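Local atomic coordinates of formylmethanofuran--tetrahydromethanopterin formyltransferase (Methanosarcina barkeri, PDB entry 1M5S), a protein that catalyses the reversible transfer of a formyl group from formylmethanofuran to tetrahydromethanopterin, an early step of methanogenesis from carbon dioxide. Residues A[263-266]-A[267-271]. Sequence-based numbering, arbitrary orientation.
Sequences AGIK and AAVTV
Ile265, on the last turn of helix 254-268, meets Val269, the first residue beyond it, where three successive i to i+4 bonds close the helix. Ala267 N donates to Ala263 O at 3.0 Å. Ala268 N bonds Gly264 O at 2.9 Å, and the last of the series runs from Val269 N to Ile265 O (3.1 Å). The two branched side chains touch loosely, Ile265 CG2 lying 4.4 Å from Val269 CG1. Both methyls of Val269 also rest against backbone oxygens: CG1 packs on Ile265 O, and CG2 on Lys266 O. That second carbonyl is covered further by Thr270 CG2, 3.3 Å from Lys266 O, which puts methyls of two residues over the Lys266 oxygen.

Beyond Val269 the i to i+4 pattern gives way to a type I turn from Ala268 to Val271, closed by a weak bond from Val271 N to Ala268 O. Just before it, Ala267 O receives two donors from one residue, Thr270 N and Thr270 OG1; the hydroxyl bond, Thr270 OG1 to Ala267 O, measures 2.6 Å. A chi1 of 63° sets the hydroxyl between the backbone N and carbonyl carbon, folding it back onto the preceding turn while CG2 reaches Lys266 O. Val269 O in turn accepts a hydrogen bond from Asn4 ND2, tying the helix end to the N-terminal region.

The helix end is enclosed on several sides: Ala263 and Ala267 pack on Thr186 of helix 173-187, Ala268 reaches Ala179 of that helix and Ile168 of strand 147-170, and Ile265 and Val269 lie against Ile8 and Val6, respectively, of strand 6-8.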
loop_
_atom_site.group_PDB
_atom_site.type_symbol
_atom_site.label_atom_id
_atom_site.label_comp_id
_atom_site.label_asym_id
_atom_site.label_seq_id
_atom_site.Cartn_x
_atom_site.Cartn_y
_atom_site.Cartn_z
ATOM N N ALA A 263 0.478 23.491 7.881
ATOM C CA ALA A 263 1.291 22.280 7.736
ATOM C C ALA A 263 1.340 21.826 6.282
ATOM O O ALA A 263 2.405 21.463 5.761
ATOM C CB ALA A 263 0.735 21.165 8.614
ATOM N N GLY A 264 0.198 21.936 5.609
ATOM C CA GLY A 264 0.108 21.539 4.214
ATOM C C GLY A 264 0.945 22.416 3.305
ATOM O O GLY A 264 1.601 21.913 2.389
ATOM N N ILE A 265 0.929 23.726 3.559
ATOM C CA ILE A 265 1.708 24.673 2.773
ATOM C C ILE A 265 3.197 24.461 3.020
ATOM O O ILE A 265 3.982 24.419 2.078
ATOM C CB ILE A 265 1.317 26.141 3.104
ATOM C CG1 ILE A 265 -0.008 26.489 2.417
ATOM C CG2 ILE A 265 2.412 27.113 2.641
ATOM C CD1 ILE A 265 -0.651 27.757 2.924
ATOM N N LYS A 266 3.566 24.226 4.278
ATOM C CA LYS A 266 4.974 24.055 4.641
ATOM C C LYS A 266 5.567 22.766 4.069
ATOM O O LYS A 266 6.767 22.694 3.800
ATOM C CB LYS A 266 5.138 24.077 6.165
ATOM C CG LYS A 266 4.712 25.393 6.807
ATOM C CD LYS A 266 5.808 25.974 7.670
ATOM C CE LYS A 266 5.992 25.189 8.950
ATOM N NZ LYS A 266 7.117 25.741 9.751
ATOM N N ALA A 267 4.718 21.759 3.873
ATOM C CA ALA A 267 5.141 20.513 3.235
ATOM C C ALA A 267 5.191 20.660 1.716
ATOM O O ALA A 267 6.124 20.183 1.075
ATOM C CB ALA A 267 4.206 19.374 3.630
ATOM N N ALA A 268 4.227 21.389 1.155
ATOM C CA ALA A 268 4.186 21.644 -0.284
ATOM C C ALA A 268 5.407 22.390 -0.816
ATOM O O ALA A 268 5.890 22.087 -1.908
ATOM C CB ALA A 268 2.919 22.403 -0.648
ATOM N N VAL A 269 5.884 23.393 -0.084
ATOM C CA VAL A 269 7.009 24.192 -0.583
ATOM C C VAL A 269 8.371 23.505 -0.456
ATOM O O VAL A 269 9.391 24.086 -0.823
ATOM C CB VAL A 269 7.099 25.596 0.098
ATOM C CG1 VAL A 269 5.792 26.350 -0.074
ATOM C CG2 VAL A 269 7.478 25.455 1.568
ATOM N N THR A 270 8.395 22.280 0.062
ATOM C CA THR A 270 9.641 21.517 0.115
ATOM C C THR A 270 9.940 20.812 -1.206
ATOM O O THR A 270 11.054 20.340 -1.416
ATOM C CB THR A 270 9.637 20.472 1.263
ATOM O OG1 THR A 270 8.605 19.501 1.044
ATOM C CG2 THR A 270 9.406 21.148 2.595
ATOM N N VAL A 271 8.947 20.772 -2.097
ATOM C CA VAL A 271 9.080 20.134 -3.409
ATOM C C VAL A 271 9.659 21.118 -4.429
ATOM O O VAL A 271 9.060 22.155 -4.708
ATOM C CB VAL A 271 7.701 19.621 -3.933
ATOM C CG1 VAL A 271 7.840 19.053 -5.356
ATOM C CG2 VAL A 271 7.135 18.558 -2.985
#